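Telomerase reverse transcriptase (Candida albicans SC5314, PDB 6ZDQ) probably extends chromosome ends as a reverse transcriptase, adding telomeric repeats copied from a template within its RNA component. Local coordinates at residues G61-T75 against N192-W206. Sequence-based numbering, arbitrary orientation.
Sequences GTSKCNFANVVSNKT and NYFPQYLWKELYESW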
loop_
_atom_site.group_PDB
_atom_site.type_symbol
_atom_site.label_atom_id
_atom_site.label_comp_id
_atom_site.label_asym_id
_atom_site.label_seq_id
_atom_site.Cartn_x
_atom_site.Cartn_y
_atom_site.Cartn_z
ATOM N N GLY A 61 12.718 -22.204 18.467
ATOM C CA GLY A 61 11.838 -23.063 19.230
ATOM C C GLY A 61 10.565 -23.405 18.485
ATOM O O GLY A 61 9.974 -22.544 17.828
ATOM N N THR A 62 10.132 -24.658 18.580
ATOM C CA THR A 62 8.934 -25.130 17.900
ATOM C C THR A 62 7.747 -25.052 18.851
ATOM O O THR A 62 7.851 -25.456 20.014
ATOM C CB THR A 62 9.123 -26.562 17.394
ATOM O OG1 THR A 62 10.156 -26.585 16.401
ATOM C CG2 THR A 62 7.832 -27.098 16.789
ATOM N N SER A 63 6.629 -24.529 18.356
ATOM C CA SER A 63 5.414 -24.388 19.141
ATOM C C SER A 63 4.234 -24.939 18.354
ATOM O O SER A 63 4.287 -25.084 17.130
ATOM C CB SER A 63 5.153 -22.924 19.524
ATOM O OG SER A 63 6.257 -22.378 20.226
ATOM N N LYS A 64 3.161 -25.244 19.077
ATOM C CA LYS A 64 1.950 -25.735 18.440
ATOM C C LYS A 64 1.253 -24.607 17.687
ATOM O O LYS A 64 1.289 -23.441 18.091
ATOM C CB LYS A 64 1.005 -26.345 19.476
ATOM C CG LYS A 64 0.376 -25.337 20.429
ATOM C CD LYS A 64 -0.795 -25.948 21.184
ATOM C CE LYS A 64 -1.542 -24.900 21.995
ATOM N NZ LYS A 64 -2.753 -25.467 22.652
ATOM N N CYS A 65 0.631 -24.963 16.566
ATOM C CA CYS A 65 -0.040 -23.982 15.717
ATOM C C CYS A 65 -1.254 -23.413 16.440
ATOM O O CYS A 65 -2.211 -24.138 16.730
ATOM C CB CYS A 65 -0.444 -24.623 14.394
ATOM S SG CYS A 65 -1.161 -23.470 13.201
ATOM N N ASN A 66 -1.216 -22.116 16.735
ATOM C CA ASN A 66 -2.353 -21.436 17.341
ATOM C C ASN A 66 -3.409 -21.155 16.279
ATOM O O ASN A 66 -3.118 -20.532 15.253
ATOM C CB ASN A 66 -1.903 -20.132 18.004
ATOM C CG ASN A 66 -2.976 -19.519 18.889
ATOM O OD1 ASN A 66 -4.169 -19.765 18.711
ATOM N ND2 ASN A 66 -2.550 -18.707 19.851
ATOM N N PHE A 67 -4.635 -21.617 16.525
ATOM C CA PHE A 67 -5.746 -21.373 15.616
ATOM C C PHE A 67 -6.753 -20.363 16.145
ATOM O O PHE A 67 -7.588 -19.887 15.368
ATOM C CB PHE A 67 -6.471 -22.688 15.291
ATOM C CG PHE A 67 -5.679 -23.619 14.417
ATOM C CD1 PHE A 67 -5.640 -23.435 13.045
ATOM C CD2 PHE A 67 -4.978 -24.681 14.966
ATOM C CE1 PHE A 67 -4.914 -24.287 12.236
ATOM C CE2 PHE A 67 -4.250 -25.538 14.160
ATOM C CZ PHE A 67 -4.219 -25.341 12.793
ATOM N N ALA A 68 -6.703 -20.023 17.434
ATOM C CA ALA A 68 -7.602 -19.003 17.964
ATOM C C ALA A 68 -7.202 -17.620 17.466
ATOM O O ALA A 68 -7.985 -16.932 16.802
ATOM C CB ALA A 68 -7.609 -19.052 19.493
ATOM N N ASN A 69 -5.982 -17.197 17.780
ATOM C CA ASN A 69 -5.401 -15.962 17.260
ATOM C C ASN A 69 -4.369 -16.378 16.215
ATOM O O ASN A 69 -3.200 -16.606 16.532
ATOM C CB ASN A 69 -4.783 -15.124 18.375
ATOM C CG ASN A 69 -4.508 -13.697 17.945
ATOM O OD1 ASN A 69 -4.506 -13.384 16.756
ATOM N ND2 ASN A 69 -4.273 -12.822 18.916
ATOM N N VAL A 70 -4.813 -16.475 14.960
ATOM C CA VAL A 70 -3.970 -16.997 13.890
ATOM C C VAL A 70 -2.767 -16.120 13.585
ATOM O O VAL A 70 -1.846 -16.573 12.897
ATOM C CB VAL A 70 -4.798 -17.205 12.605
ATOM C CG1 VAL A 70 -5.903 -18.223 12.847
ATOM C CG2 VAL A 70 -5.376 -15.885 12.129
ATOM N N VAL A 71 -2.745 -14.874 14.069
ATOM C CA VAL A 71 -1.595 -14.003 13.834
ATOM C C VAL A 71 -0.564 -14.080 14.949
ATOM O O VAL A 71 0.506 -13.463 14.833
ATOM C CB VAL A 71 -2.023 -12.533 13.656
ATOM C CG1 VAL A 71 -3.232 -12.439 12.737
ATOM C CG2 VAL A 71 -2.305 -11.891 15.008
ATOM N N SER A 72 -0.847 -14.812 16.029
ATOM C CA SER A 72 0.119 -14.946 17.112
ATOM C C SER A 72 1.306 -15.821 16.729
ATOM O O SER A 72 2.347 -15.757 17.390
ATOM C CB SER A 72 -0.568 -15.509 18.356
ATOM O OG SER A 72 -1.609 -14.650 18.793
ATOM N N ASN A 73 1.172 -16.637 15.681
ATOM C CA ASN A 73 2.241 -17.545 15.282
ATOM C C ASN A 73 3.486 -16.816 14.790
ATOM O O ASN A 73 4.581 -17.388 14.845
ATOM C CB ASN A 73 1.738 -18.500 14.194
ATOM C CG ASN A 73 0.539 -19.315 14.642
ATOM O OD1 ASN A 73 0.685 -20.410 15.189
ATOM N ND2 ASN A 73 -0.656 -18.784 14.413
ATOM N N LYS A 74 3.343 -15.585 14.301
ATOM C CA LYS A 74 4.480 -14.857 13.753
ATOM C C LYS A 74 5.566 -14.665 14.806
ATOM O O LYS A 74 5.284 -14.461 15.991
ATOM C CB LYS A 74 4.028 -13.501 13.207
ATOM C CG LYS A 74 3.431 -12.574 14.253
ATOM C CD LYS A 74 2.937 -11.276 13.636
ATOM C CE LYS A 74 3.841 -10.107 13.999
ATOM N NZ LYS A 74 3.781 -9.790 15.453
ATOM N N THR A 75 6.818 -14.743 14.366
ATOM C CA THR A 75 7.969 -14.515 15.224
ATOM C C THR A 75 8.439 -13.074 15.077
ATOM O O THR A 75 8.522 -12.549 13.962
ATOM C CB THR A 75 9.113 -15.475 14.887
ATOM O OG1 THR A 75 9.459 -15.347 13.503
ATOM C CG2 THR A 75 8.702 -16.912 15.170
ATOM N N ASN A 192 5.039 -9.332 8.349
ATOM C CA ASN A 192 4.817 -10.418 9.294
ATOM C C ASN A 192 5.625 -11.632 8.858
ATOM O O ASN A 192 5.543 -12.054 7.700
ATOM C CB ASN A 192 3.334 -10.780 9.388
ATOM C CG ASN A 192 2.528 -9.750 10.150
ATOM O OD1 ASN A 192 3.079 -8.937 10.893
ATOM N ND2 ASN A 192 1.212 -9.786 9.979
ATOM N N TYR A 193 6.401 -12.186 9.785
ATOM C CA TYR A 193 7.260 -13.339 9.524
ATOM C C TYR A 193 6.646 -14.555 10.214
ATOM O O TYR A 193 6.903 -14.818 11.390
ATOM C CB TYR A 193 8.684 -13.077 10.005
ATOM C CG TYR A 193 9.391 -11.979 9.243
ATOM C CD1 TYR A 193 9.236 -10.646 9.603
ATOM C CD2 TYR A 193 10.213 -12.275 8.163
ATOM C CE1 TYR A 193 9.880 -9.639 8.909
ATOM C CE2 TYR A 193 10.860 -11.276 7.463
ATOM C CZ TYR A 193 10.691 -9.960 7.839
ATOM O OH TYR A 193 11.334 -8.961 7.144
ATOM N N PHE A 194 5.832 -15.296 9.472
ATOM C CA PHE A 194 5.228 -16.519 9.995
ATOM C C PHE A 194 6.152 -17.703 9.740
ATOM O O PHE A 194 6.624 -17.876 8.610
ATOM C CB PHE A 194 3.871 -16.776 9.352
ATOM C CG PHE A 194 2.803 -15.820 9.795
ATOM C CD1 PHE A 194 2.093 -16.051 10.961
ATOM C CD2 PHE A 194 2.510 -14.690 9.049
ATOM C CE1 PHE A 194 1.111 -15.173 11.376
ATOM C CE2 PHE A 194 1.525 -13.809 9.459
ATOM C CZ PHE A 194 0.827 -14.052 10.624
ATOM N N PRO A 195 6.448 -18.516 10.754
ATOM C CA PRO A 195 7.287 -19.700 10.533
ATOM C C PRO A 195 6.707 -20.596 9.448
ATOM O O PRO A 195 5.496 -20.809 9.374
ATOM C CB PRO A 195 7.285 -20.393 11.899
ATOM C CG PRO A 195 7.053 -19.285 12.871
ATOM C CD PRO A 195 6.111 -18.337 12.177
ATOM N N GLN A 196 7.596 -21.123 8.601
ATOM C CA GLN A 196 7.159 -21.834 7.404
ATOM C C GLN A 196 6.322 -23.061 7.750
ATOM O O GLN A 196 5.285 -23.306 7.123
ATOM C CB GLN A 196 8.372 -22.228 6.561
ATOM C CG GLN A 196 8.045 -22.511 5.103
ATOM C CD GLN A 196 7.604 -21.268 4.353
ATOM O OE1 GLN A 196 6.536 -21.246 3.740
ATOM N NE2 GLN A 196 8.429 -20.228 4.390
ATOM N N TYR A 197 6.759 -23.852 8.733
ATOM C CA TYR A 197 5.985 -25.030 9.114
ATOM C C TYR A 197 4.639 -24.648 9.718
ATOM O O TYR A 197 3.649 -25.360 9.518
ATOM C CB TYR A 197 6.785 -25.905 10.081
ATOM C CG TYR A 197 6.910 -25.349 11.480
ATOM C CD1 TYR A 197 7.809 -24.332 11.767
ATOM C CD2 TYR A 197 6.136 -25.853 12.517
ATOM C CE1 TYR A 197 7.928 -23.824 13.048
ATOM C CE2 TYR A 197 6.248 -25.354 13.799
ATOM C CZ TYR A 197 7.145 -24.339 14.060
ATOM O OH TYR A 197 7.259 -23.836 15.335
ATOM N N LEU A 198 4.580 -23.537 10.458
ATOM C CA LEU A 198 3.306 -23.087 11.013
ATOM C C LEU A 198 2.382 -22.553 9.925
ATOM O O LEU A 198 1.163 -22.749 9.989
ATOM C CB LEU A 198 3.545 -22.018 12.080
ATOM C CG LEU A 198 4.119 -22.488 13.417
ATOM C CD1 LEU A 198 4.311 -21.310 14.361
ATOM C CD2 LEU A 198 3.214 -23.534 14.041
ATOM N N TRP A 199 2.944 -21.869 8.924
ATOM C CA TRP A 199 2.120 -21.240 7.892
ATOM C C TRP A 199 1.334 -22.270 7.091
ATOM O O TRP A 199 0.156 -22.054 6.782
ATOM C CB TRP A 199 2.987 -20.393 6.962
ATOM C CG TRP A 199 2.239 -19.881 5.762
ATOM C CD1 TRP A 199 2.239 -20.414 4.506
ATOM C CD2 TRP A 199 1.369 -18.743 5.715
ATOM N NE1 TRP A 199 1.429 -19.676 3.678
ATOM C CE2 TRP A 199 0.883 -18.644 4.395
ATOM C CE3 TRP A 199 0.957 -17.796 6.658
ATOM C CZ2 TRP A 199 0.006 -17.637 3.996
ATOM C CZ3 TRP A 199 0.086 -16.796 6.259
ATOM C CH2 TRP A 199 -0.379 -16.724 4.940
ATOM N N LYS A 200 1.970 -23.389 6.732
ATOM C CA LYS A 200 1.283 -24.413 5.949
ATOM C C LYS A 200 0.059 -24.951 6.682
ATOM O O LYS A 200 -0.957 -25.272 6.053
ATOM C CB LYS A 200 2.250 -25.546 5.603
ATOM C CG LYS A 200 3.314 -25.155 4.587
ATOM C CD LYS A 200 4.271 -26.308 4.322
ATOM C CE LYS A 200 5.263 -25.961 3.223
ATOM N NZ LYS A 200 6.040 -24.730 3.539
ATOM N N GLU A 201 0.136 -25.060 8.011
ATOM C CA GLU A 201 -1.030 -25.474 8.788
ATOM C C GLU A 201 -2.115 -24.404 8.769
ATOM O O GLU A 201 -3.300 -24.709 8.587
ATOM C CB GLU A 201 -0.623 -25.799 10.226
ATOM C CG GLU A 201 0.012 -27.171 10.408
ATOM C CD GLU A 201 0.299 -27.494 11.864
ATOM O OE1 GLU A 201 1.115 -26.781 12.486
ATOM O OE2 GLU A 201 -0.297 -28.459 12.386
ATOM N N LEU A 202 -1.728 -23.140 8.963
ATOM C CA LEU A 202 -2.697 -22.047 8.913
ATOM C C LEU A 202 -3.316 -21.915 7.527
ATOM O O LEU A 202 -4.532 -21.727 7.397
ATOM C CB LEU A 202 -2.028 -20.736 9.326
ATOM C CG LEU A 202 -1.631 -20.606 10.796
ATOM C CD1 LEU A 202 -0.773 -19.373 11.003
ATOM C CD2 LEU A 202 -2.869 -20.552 11.673
ATOM N N TYR A 203 -2.491 -21.999 6.481
ATOM C CA TYR A 203 -2.994 -21.890 5.114
ATOM C C TYR A 203 -3.990 -22.999 4.803
ATOM O O TYR A 203 -5.104 -22.735 4.335
ATOM C CB TYR A 203 -1.824 -21.920 4.129
ATOM C CG TYR A 203 -2.208 -21.695 2.681
ATOM C CD1 TYR A 203 -2.264 -20.414 2.149
ATOM C CD2 TYR A 203 -2.501 -22.765 1.844
ATOM C CE1 TYR A 203 -2.608 -20.203 0.828
ATOM C CE2 TYR A 203 -2.848 -22.565 0.520
ATOM C CZ TYR A 203 -2.899 -21.282 0.018
ATOM O OH TYR A 203 -3.241 -21.079 -1.298
ATOM N N GLU A 204 -3.606 -24.253 5.062
ATOM C CA GLU A 204 -4.493 -25.379 4.779
ATOM C C GLU A 204 -5.800 -25.266 5.553
ATOM O O GLU A 204 -6.879 -25.515 5.002
ATOM C CB GLU A 204 -3.781 -26.695 5.107
ATOM C CG GLU A 204 -4.672 -27.932 5.075
ATOM C CD GLU A 204 -5.047 -28.365 3.669
ATOM O OE1 GLU A 204 -5.981 -29.183 3.532
ATOM O OE2 GLU A 204 -4.409 -27.896 2.703
ATOM N N SER A 205 -5.723 -24.892 6.832
ATOM C CA SER A 205 -6.926 -24.771 7.651
ATOM C C SER A 205 -7.856 -23.687 7.120
ATOM O O SER A 205 -9.052 -23.924 6.910
ATOM C CB SER A 205 -6.541 -24.485 9.103
ATOM O OG SER A 205 -7.684 -24.223 9.900
ATOM N N TRP A 206 -7.326 -22.481 6.908
ATOM C CA TRP A 206 -8.174 -21.351 6.543
ATOM C C TRP A 206 -8.774 -21.523 5.151
ATOM O O TRP A 206 -9.973 -21.301 4.950
ATOM C CB TRP A 206 -7.379 -20.048 6.629
ATOM C CG TRP A 206 -8.249 -18.833 6.705
ATOM C CD1 TRP A 206 -8.780 -18.137 5.658
ATOM C CD2 TRP A 206 -8.699 -18.173 7.894
ATOM N NE1 TRP A 206 -9.530 -17.083 6.122
ATOM C CE2 TRP A 206 -9.495 -17.083 7.491
ATOM C CE3 TRP A 206 -8.505 -18.398 9.260
ATOM C CZ2 TRP A 206 -10.096 -16.219 8.405
ATOM C CZ3 TRP A 206 -9.102 -17.540 10.166
ATOM C CH2 TRP A 206 -9.888 -16.465 9.735
#
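Leu202 and Leu198 on one side of helix 196-214 pack against the interhelical loop 61-75, which is cross-braced by the side-chain amide of Asn73; segment 192-206 belongs to the telomerase RNA-binding domain family region. The apolar contacts centre on Leu202: its CD2 lies 3.7 Å from Cys65 SG and also meets Val70 CB, small groups that let the loop backbone come close. With SG anti to the backbone N (chi1 -175°), Cys65 directs its sulfur to Leu202. Leu198 CD2 touches Cys65 CB, while its CD1 lies 3.8 Å from Asn73 CB. Further along, Phe67 sets CE1 against Ser205 CB, and Cys65 SG lies over one face of the Phe67 ring, toward its rim.

Lys74 CB lies over a face of Phe194, a CH-pi contact 4.0 Å from the centroid; Lys74 NZ turns away to a salt bridge with Glu76.

Polar bonds hold both ends of the loop. Ser63 N donates to Tyr197 OH (3.2 Å), and Thr75 N to Tyr193 O (3.0 Å), nearly in line with the carbonyl. Inside the loop, the buried Asn73 amide accepts from Asn66 N and donates to Asn66 O (3.1 Å from ND2, 173°), both in the carbonyl plane; ND2 also reaches Val70 O, 2.9 Å away, from above that carbonyl's plane.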